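Long-range contacts in leucine aminopeptidase 1, chloroplastic (PDB 5D8N), which removes N-terminal amino acids, preferably leucine, from peptides as a magnesium-dependent homohexameric aminopeptidase of the M17 family, and takes part in wound signalling and insect defence: residues A[89-95]-A[108-112]; A[158-163]-A[190-194]; A[167-171]-A[210-214]; A[425-431]-A[449-455]. The protein carries 1 engineered substitution. All blocks are in the same frame, centred on the assembly; numbering follows the deposited sequence.

Contact 1 of 4, residues A[89-95]-A[108-112]; sequences FSGKSGQ and LVGLG
The loop after helix 79-86 runs close over strand 104-112 of the N-terminal domain's mixed sheet, with Gly91 CA 3.9 Å from Gly110 CA, and two backbone bonds fasten it there: Gly112 N to Gly91 O and Gly110 N to Gln95 O, both at 2.9 Å. Between these anchors a type II turn, Lys92 to Gln95, folds the chain back. A CA-H...O contact adds to them, Gly110 CA lying 3.3 Å from Lys92 O; a beta carbon on Gly110 would clash with that oxygen, so glycine suits this approach. Phe89 swings its ring under the loop, CG anti to the backbone N (chi1 178°). One face lies centred beneath Gly91 N, while the edge meets Gly110 N, 3.7 Å from Phe89 CZ. Leu108 CB comes 3.8 Å from Phe89 CE2, the two side chains crossing obliquely. Inside the loop Gln95 OE1 accepts twice, from Ser90 N at 3.0 Å and, well above its carbonyl plane, from Lys92 N. Gln95 ties the loop together with its amide and to the strand with its backbone carbonyl, so that mostly main-chain polarity, backed by one aromatic ring, holds this lead-in to the antiparallel edge strand 96-101.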
# COMPACT_ATOMS: atom_id res chain seq x y z
N PHE A 89 28.64 -30.01 24.80
CA PHE A 89 28.32 -30.87 23.65
C PHE A 89 27.83 -32.21 24.20
O PHE A 89 28.53 -32.84 24.97
CB PHE A 89 29.56 -31.13 22.79
CG PHE A 89 29.33 -32.04 21.62
CD1 PHE A 89 28.79 -31.55 20.44
CD2 PHE A 89 29.66 -33.37 21.67
CE1 PHE A 89 28.53 -32.40 19.37
CE2 PHE A 89 29.35 -34.24 20.63
CZ PHE A 89 28.82 -33.75 19.45
N SER A 90 26.60 -32.58 23.87
CA SER A 90 26.04 -33.87 24.30
C SER A 90 25.47 -34.63 23.10
O SER A 90 24.70 -35.57 23.26
CB SER A 90 24.94 -33.64 25.35
OG SER A 90 23.90 -32.86 24.80
N GLY A 91 25.87 -34.23 21.89
CA GLY A 91 25.50 -34.97 20.69
C GLY A 91 24.16 -34.59 20.10
O GLY A 91 23.64 -35.30 19.25
N LYS A 92 23.62 -33.45 20.53
CA LYS A 92 22.35 -32.97 19.97
C LYS A 92 22.54 -32.51 18.53
O LYS A 92 23.63 -32.10 18.13
CB LYS A 92 21.75 -31.83 20.80
CG LYS A 92 21.36 -32.25 22.22
CD LYS A 92 20.78 -31.08 23.00
CE LYS A 92 20.33 -31.51 24.39
NZ LYS A 92 19.96 -30.34 25.23
N SER A 93 21.45 -32.56 17.76
CA SER A 93 21.47 -32.25 16.34
C SER A 93 21.91 -30.81 16.10
O SER A 93 21.56 -29.94 16.88
CB SER A 93 20.10 -32.56 15.75
OG SER A 93 20.15 -32.28 14.37
N GLY A 94 22.89 -30.62 15.22
CA GLY A 94 23.51 -29.30 15.01
C GLY A 94 24.70 -28.94 15.91
O GLY A 94 25.36 -27.92 15.72
N GLN A 95 24.93 -29.69 16.98
CA GLN A 95 26.01 -29.33 17.89
C GLN A 95 27.30 -29.80 17.27
O GLN A 95 27.34 -30.80 16.56
CB GLN A 95 25.81 -30.02 19.25
CG GLN A 95 24.72 -29.39 20.11
CD GLN A 95 24.72 -29.95 21.52
OE1 GLN A 95 25.19 -31.06 21.76
NE2 GLN A 95 24.20 -29.18 22.46
N LEU A 108 33.66 -33.54 16.59
CA LEU A 108 32.48 -34.34 16.90
C LEU A 108 31.25 -33.60 16.42
O LEU A 108 31.12 -32.40 16.63
CB LEU A 108 32.36 -34.56 18.40
CG LEU A 108 33.61 -35.11 19.11
CD1 LEU A 108 33.23 -35.34 20.56
CD2 LEU A 108 34.07 -36.41 18.47
N VAL A 109 30.37 -34.30 15.73
CA VAL A 109 29.17 -33.71 15.15
C VAL A 109 27.95 -34.41 15.70
O VAL A 109 27.84 -35.64 15.62
CB VAL A 109 29.17 -33.89 13.62
CG1 VAL A 109 27.91 -33.31 13.02
CG2 VAL A 109 30.40 -33.22 13.02
N GLY A 110 27.03 -33.63 16.25
CA GLY A 110 25.85 -34.18 16.91
C GLY A 110 24.85 -34.68 15.90
O GLY A 110 24.54 -33.98 14.95
N LEU A 111 24.37 -35.91 16.07
CA LEU A 111 23.33 -36.45 15.21
C LEU A 111 21.93 -36.42 15.85
O LEU A 111 20.96 -36.86 15.24
CB LEU A 111 23.69 -37.88 14.82
CG LEU A 111 25.02 -38.02 14.06
CD1 LEU A 111 25.37 -39.48 13.81
CD2 LEU A 111 24.96 -37.26 12.75
N GLY A 112 21.86 -36.03 17.12
CA GLY A 112 20.62 -36.02 17.86
C GLY A 112 20.18 -37.41 18.27
O GLY A 112 21.01 -38.30 18.45

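Contact 2 of 4, residues A[158-163]-A[190-194]; sequences SASAIA and ILGLG
Ile162 and Leu193 reach toward each other tip to tip, CD1 meeting CD1 at 3.8 Å, and this encounter marks one side of an apolar seam between helix 152-170 and strand 187-191 with the loop that follows it. Leu193 has its CG anti to the carbonyl carbon (chi1 -66°), which sends CD1 in over the helix. That single methyl does all of the branch's work here: besides meeting Ile162, Leu193 CD1 presses on the backbone at Ala159 CA, also 3.8 Å away, and on Ala159 CB.

On the other side Ile190 comes in from the strand with both of its branches in use. Ile190 CG2 touches Ala159 CB at 3.9 Å, so the small alanine methyl is received between this branch and Leu193 CD1. The longer arm, stretched at chi2 (172°), carries Ile190 CD1 along the helix surface to 3.4 Å from Ala159 O and 4.1 Å from Ala163 CB, one turn further on. Ala159 O is already engaged in the helix, accepting from Ala163 N at 3.0 Å, and the methyl lies against it as plain apolar cover. Two alanines a turn apart keep the helix face low enough for the isoleucine to come this near.

The contact is the helix-on-sheet packing of the N-terminal alpha/beta domain. Strand 187-191 lies between strands 31-35 and 139-144. Ile162 continues onto Val142 of the latter and onto Leu124 of helix 119-134, while Ala159 leans on Ile199 of helix 197-221.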
# COMPACT_ATOMS: atom_id res chain seq x y z
N SER A 158 24.65 -45.07 4.42
CA SER A 158 25.20 -43.98 5.23
C SER A 158 26.49 -43.42 4.62
O SER A 158 26.68 -42.22 4.57
CB SER A 158 25.49 -44.42 6.67
OG SER A 158 24.26 -44.73 7.29
N ALA A 159 27.32 -44.28 4.07
CA ALA A 159 28.57 -43.85 3.50
C ALA A 159 28.29 -42.95 2.31
O ALA A 159 28.95 -41.93 2.14
CB ALA A 159 29.43 -45.04 3.07
N SER A 160 27.36 -43.34 1.45
CA SER A 160 27.09 -42.57 0.24
C SER A 160 26.41 -41.23 0.54
O SER A 160 26.69 -40.21 -0.11
CB SER A 160 26.28 -43.35 -0.78
OG SER A 160 24.98 -43.57 -0.30
N ALA A 161 25.62 -41.20 1.60
CA ALA A 161 25.01 -39.98 2.10
C ALA A 161 26.03 -39.05 2.76
O ALA A 161 26.00 -37.84 2.52
CB ALA A 161 23.90 -40.30 3.10
N ILE A 162 27.00 -39.61 3.47
CA ILE A 162 28.12 -38.83 4.00
C ILE A 162 28.91 -38.18 2.86
O ILE A 162 29.20 -36.98 2.89
CB ILE A 162 29.05 -39.69 4.85
CG1 ILE A 162 28.41 -40.02 6.21
CG2 ILE A 162 30.40 -39.02 5.07
CD1 ILE A 162 29.07 -41.18 6.94
N ALA A 163 29.19 -38.97 1.82
CA ALA A 163 29.91 -38.50 0.66
C ALA A 163 29.17 -37.34 0.02
O ALA A 163 29.79 -36.34 -0.35
CB ALA A 163 30.11 -39.63 -0.35
N ILE A 190 36.16 -42.50 4.06
CA ILE A 190 35.05 -42.92 4.87
C ILE A 190 35.42 -44.21 5.58
O ILE A 190 35.76 -45.21 4.94
CB ILE A 190 33.80 -43.09 3.99
CG1 ILE A 190 33.46 -41.75 3.32
CG2 ILE A 190 32.62 -43.56 4.84
CD1 ILE A 190 32.36 -41.87 2.29
N LEU A 191 35.28 -44.20 6.89
CA LEU A 191 35.79 -45.27 7.75
C LEU A 191 34.68 -45.95 8.52
O LEU A 191 33.62 -45.36 8.81
CB LEU A 191 36.81 -44.72 8.76
CG LEU A 191 37.94 -43.83 8.22
CD1 LEU A 191 38.84 -43.38 9.37
CD2 LEU A 191 38.73 -44.54 7.14
N GLY A 192 34.89 -47.24 8.77
CA GLY A 192 34.03 -48.02 9.66
C GLY A 192 32.78 -48.58 9.00
O GLY A 192 31.90 -49.06 9.71
N LEU A 193 32.57 -48.27 7.72
CA LEU A 193 31.28 -48.56 7.13
C LEU A 193 31.40 -49.61 6.02
O LEU A 193 30.41 -49.88 5.33
CB LEU A 193 30.62 -47.28 6.59
CG LEU A 193 30.22 -46.23 7.63
CD1 LEU A 193 29.73 -44.94 6.97
CD2 LEU A 193 29.15 -46.76 8.57
N GLY A 194 32.58 -50.21 5.86
CA GLY A 194 32.78 -51.27 4.89
C GLY A 194 33.74 -50.84 3.80
O GLY A 194 34.12 -49.68 3.74

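Contact 3 of 4, residues A[167-171]-A[210-214]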
# COMPACT_ATOMS: atom_id res chain seq x y z
N VAL A 167 30.57 -33.48 -0.52
CA VAL A 167 30.75 -32.95 -1.86
C VAL A 167 29.91 -31.68 -2.02
O VAL A 167 30.42 -30.64 -2.39
CB VAL A 167 30.38 -33.99 -2.95
CG1 VAL A 167 30.39 -33.36 -4.34
CG2 VAL A 167 31.37 -35.14 -2.96
N LEU A 168 28.64 -31.76 -1.62
CA LEU A 168 27.77 -30.62 -1.79
C LEU A 168 28.13 -29.53 -0.79
O LEU A 168 28.08 -28.37 -1.13
CB LEU A 168 26.31 -31.04 -1.57
CG LEU A 168 25.79 -32.03 -2.59
CD1 LEU A 168 24.30 -32.30 -2.28
CD2 LEU A 168 25.98 -31.45 -3.97
N GLY A 169 28.60 -29.91 0.39
CA GLY A 169 28.98 -28.94 1.40
C GLY A 169 30.25 -28.21 1.05
O GLY A 169 30.42 -27.07 1.50
N SER A 170 31.09 -28.80 0.21
CA SER A 170 32.35 -28.17 -0.21
C SER A 170 32.19 -27.27 -1.42
O SER A 170 33.13 -26.56 -1.76
CB SER A 170 33.39 -29.24 -0.58
OG SER A 170 33.67 -30.00 0.57
N PHE A 171 31.04 -27.32 -2.09
CA PHE A 171 30.85 -26.52 -3.29
C PHE A 171 30.79 -25.05 -2.93
O PHE A 171 30.07 -24.66 -2.02
CB PHE A 171 29.56 -26.93 -3.99
CG PHE A 171 29.15 -25.99 -5.08
CD1 PHE A 171 29.88 -25.91 -6.26
CD2 PHE A 171 28.06 -25.17 -4.91
CE1 PHE A 171 29.45 -25.12 -7.31
CE2 PHE A 171 27.66 -24.33 -5.93
CZ PHE A 171 28.33 -24.34 -7.15
N CYS A 210 25.56 -35.87 -7.26
CA CYS A 210 26.10 -34.57 -6.84
C CYS A 210 26.50 -33.72 -8.04
O CYS A 210 26.33 -32.51 -8.01
CB CYS A 210 27.29 -34.71 -5.89
SG CYS A 210 26.86 -35.35 -4.24
N ALA A 211 27.08 -34.32 -9.07
CA ALA A 211 27.51 -33.52 -10.20
C ALA A 211 26.30 -32.90 -10.90
O ALA A 211 26.36 -31.77 -11.40
CB ALA A 211 28.35 -34.35 -11.17
N GLY A 212 25.19 -33.62 -10.90
CA GLY A 212 23.93 -33.05 -11.34
C GLY A 212 23.39 -31.96 -10.43
O GLY A 212 22.93 -30.94 -10.90
N VAL A 213 23.45 -32.16 -9.12
CA VAL A 213 23.00 -31.15 -8.17
C VAL A 213 23.80 -29.85 -8.34
O VAL A 213 23.25 -28.75 -8.37
CB VAL A 213 23.11 -31.66 -6.74
CG1 VAL A 213 22.81 -30.55 -5.75
CG2 VAL A 213 22.15 -32.82 -6.51
N ILE A 214 25.11 -30.00 -8.47
CA ILE A 214 26.01 -28.86 -8.62
C ILE A 214 25.81 -28.10 -9.93
O ILE A 214 25.73 -26.88 -9.92
CB ILE A 214 27.47 -29.30 -8.46
CG1 ILE A 214 27.72 -29.55 -6.97
CG2 ILE A 214 28.43 -28.23 -8.98
CD1 ILE A 214 29.02 -30.27 -6.69
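Cys210 O accepts from Ile214 N at 2.8 Å, an ordinary helical bond that sets the two residues one turn apart on the same face of helix 197-221. This face packs against the last turn of helix 152-170, a helix-helix contact between the end of the N-terminal domain's helix and the long helix that, as in other M17 aminopeptidases, leads on to the catalytic domain. All that passes between the two segments is apolar.

Leu168 stands at the middle. Its CG lies anti to the carbonyl carbon (chi1 -65°), and the side chain starts off along the flank and, extended at chi2, brings its end nearer the other helix. Leu168 CD2 enters beside Val213 CG1, 3.7 Å away, the two side chains crossing at about a right angle, and lies 4.0 Å from Ile214 CG1. Behind it Leu168 CG rests 3.9 Å from Cys210 SG. Replacing Leu168 by an alanine would probably open a gap beside Val213 CG1 and leave Cys210 SG covered by Val167 alone of this segment.

Val167, one residue back, adds CG1 against Cys210 CB at 3.7 Å and, at 4.1 Å, against Ile214 CD1. Beyond the helix end the chain turns and Phe171 faces the same side; its ring also leans on Arg217 and Glu218, further along helix 197-221. Phe171 and Ile214 slide past each other in opposite directions, bringing Ile214 CG2 to 3.7 Å from Phe171 CE1.

Contact 4 of 4, residues A[425-431]-A[449-455]; sequences VAGAFTP and KLWRMPM
Phe429 and Met453 lie side by side, pointing the same way, with Met453 CB only 3.4 Å from Phe429 CE2. Met455 CG lies 3.9 Å from Phe429 CB, and its sulfur reaches Pro431 CD. At the other end Val425 CG1 rests on Trp451 CB. Strands 426-429 and 450-452 run parallel, joined through helix 433-446 as a beta-alpha-beta crossover at one edge of the catalytic domain's sheet, as counted within this chain. Backbone bonds alternate between them: Trp451 N to Ala426 O, Ala428 N to Trp451 O, and Met453 N to Ala428 O at 2.8 Å. From strand 450-452, Arg452 extends across Thr430, CG anti to the backbone N (chi1 -167°), and its NH2 donates almost straight (166°) to Thr430 O at 2.9 Å, an oxygen in the guanidinium plane. One water accepts from Arg452 NE at 2.8 Å and from Thr430 N, and donates to Met453 O. Asp433 forms a salt bridge with NH2; a leucine in place of Arg452 would probably leave that carboxylate and Thr430 O without their donor. At the subunit boundary Trp451 NE1 donates to Arg452 O of the second subunit, and Lys449 NZ pairs with its Glu456.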
# COMPACT_ATOMS: atom_id res chain seq x y z
N VAL A 425 9.70 -26.82 1.76
CA VAL A 425 8.89 -27.98 1.39
C VAL A 425 8.11 -27.69 0.11
O VAL A 425 7.32 -26.75 0.04
CB VAL A 425 7.86 -28.33 2.51
CG1 VAL A 425 7.07 -29.57 2.10
CG2 VAL A 425 8.56 -28.61 3.84
N ALA A 426 8.37 -28.47 -0.93
CA ALA A 426 7.71 -28.27 -2.20
C ALA A 426 6.32 -28.89 -2.18
O ALA A 426 6.07 -29.86 -1.46
CB ALA A 426 8.54 -28.86 -3.33
N GLY A 427 5.42 -28.34 -2.98
CA GLY A 427 4.08 -28.89 -3.11
C GLY A 427 3.97 -29.76 -4.35
O GLY A 427 4.33 -29.34 -5.44
N ALA A 428 3.35 -30.92 -4.18
CA ALA A 428 3.16 -31.89 -5.23
C ALA A 428 1.67 -32.00 -5.52
O ALA A 428 0.85 -32.22 -4.62
CB ALA A 428 3.70 -33.26 -4.80
N PHE A 429 1.33 -31.90 -6.80
CA PHE A 429 -0.05 -31.95 -7.25
C PHE A 429 -0.20 -32.98 -8.35
O PHE A 429 0.53 -32.92 -9.34
CB PHE A 429 -0.49 -30.60 -7.82
CG PHE A 429 -0.40 -29.47 -6.83
CD1 PHE A 429 0.78 -28.80 -6.64
CD2 PHE A 429 -1.55 -28.99 -6.24
CE1 PHE A 429 0.85 -27.74 -5.76
CE2 PHE A 429 -1.47 -27.94 -5.34
CZ PHE A 429 -0.26 -27.33 -5.08
N THR A 430 -1.11 -33.93 -8.16
CA THR A 430 -1.36 -34.92 -9.21
C THR A 430 -2.77 -35.48 -9.11
O THR A 430 -3.27 -35.68 -8.02
CB THR A 430 -0.34 -36.08 -9.13
OG1 THR A 430 -0.59 -37.04 -10.16
CG2 THR A 430 -0.40 -36.78 -7.80
N PRO A 431 -3.40 -35.75 -10.27
CA PRO A 431 -4.62 -36.56 -10.30
C PRO A 431 -4.36 -38.04 -10.01
O PRO A 431 -5.30 -38.80 -9.84
CB PRO A 431 -5.14 -36.40 -11.74
CG PRO A 431 -4.38 -35.23 -12.31
CD PRO A 431 -3.07 -35.22 -11.59
N LYS A 449 12.40 -32.72 0.75
CA LYS A 449 11.11 -32.47 1.40
C LYS A 449 10.06 -32.00 0.41
O LYS A 449 10.25 -30.99 -0.27
CB LYS A 449 11.22 -31.40 2.49
CG LYS A 449 12.15 -31.75 3.63
CD LYS A 449 12.28 -30.58 4.60
CE LYS A 449 13.37 -30.94 5.60
NZ LYS A 449 13.34 -30.16 6.86
N LEU A 450 8.94 -32.71 0.41
CA LEU A 450 7.78 -32.35 -0.39
C LEU A 450 6.50 -32.86 0.27
O LEU A 450 6.54 -33.71 1.16
CB LEU A 450 7.93 -32.83 -1.84
CG LEU A 450 8.18 -34.30 -2.15
CD1 LEU A 450 6.91 -35.13 -2.01
CD2 LEU A 450 8.72 -34.47 -3.56
N TRP A 451 5.37 -32.35 -0.19
CA TRP A 451 4.09 -32.69 0.42
C TRP A 451 3.01 -32.58 -0.65
O TRP A 451 2.90 -31.56 -1.34
CB TRP A 451 3.78 -31.72 1.56
CG TRP A 451 2.61 -32.09 2.44
CD1 TRP A 451 1.33 -31.65 2.32
CD2 TRP A 451 2.62 -33.02 3.53
NE1 TRP A 451 0.54 -32.18 3.33
CE2 TRP A 451 1.32 -33.01 4.10
CE3 TRP A 451 3.59 -33.89 4.05
CZ2 TRP A 451 0.96 -33.86 5.14
CZ3 TRP A 451 3.26 -34.66 5.18
CH2 TRP A 451 1.94 -34.64 5.70
N ARG A 452 2.19 -33.62 -0.77
CA ARG A 452 1.10 -33.57 -1.71
C ARG A 452 0.03 -32.57 -1.26
O ARG A 452 -0.31 -32.48 -0.07
CB ARG A 452 0.48 -34.94 -1.89
CG ARG A 452 -0.45 -35.00 -3.09
CD ARG A 452 -1.24 -36.29 -3.14
NE ARG A 452 -2.04 -36.42 -4.35
CZ ARG A 452 -2.80 -37.47 -4.64
NH1 ARG A 452 -2.79 -38.54 -3.87
NH2 ARG A 452 -3.45 -37.53 -5.80
N MET A 453 -0.48 -31.82 -2.22
CA MET A 453 -1.56 -30.88 -1.99
C MET A 453 -2.71 -31.22 -2.93
O MET A 453 -2.51 -31.83 -3.98
CB MET A 453 -1.07 -29.46 -2.29
CG MET A 453 0.04 -29.01 -1.37
SD MET A 453 -0.61 -28.61 0.27
CE MET A 453 -1.39 -27.06 -0.05
N PRO A 454 -3.93 -30.87 -2.54
CA PRO A 454 -5.08 -31.41 -3.28
C PRO A 454 -5.35 -30.62 -4.55
O PRO A 454 -5.34 -29.40 -4.54
CB PRO A 454 -6.23 -31.21 -2.28
CG PRO A 454 -5.83 -29.97 -1.52
CD PRO A 454 -4.33 -30.05 -1.39
N MET A 455 -5.73 -31.31 -5.62
CA MET A 455 -6.26 -30.66 -6.79
C MET A 455 -7.77 -30.49 -6.71
O MET A 455 -8.53 -31.26 -7.29
CB MET A 455 -5.83 -31.43 -8.03
CG MET A 455 -4.33 -31.26 -8.22
SD MET A 455 -3.70 -31.88 -9.78
CE MET A 455 -4.42 -30.67 -10.89
O HOH W 1 -2.69 -33.97 -5.65
O HOH W 2 -5.40 -34.32 -5.70

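Overall arrangement
Contact 1 closes first along the chain; contacts 2 and 3 then alternate their segments, and contact 4 follows. Contacts 1 and 2, centres about 18 Å apart, reach the same six-stranded sheet of the N-terminal domain, at strands 104-112 and 187-191. Contacts 2 and 3, centres about 16 Å apart, share helix 152-170: its earlier part packs on the sheet, its last turn on helix 197-221. Contact 3 thus stands near the passage to the catalytic half. Contact 4, its centre about 26 Å from that of contact 3 and about 32 Å from those of contacts 1 and 2, joins two strands of the eight-stranded sheet and alone touches another subunit, so this catalytic-domain edge also forms part of a hexamer interface.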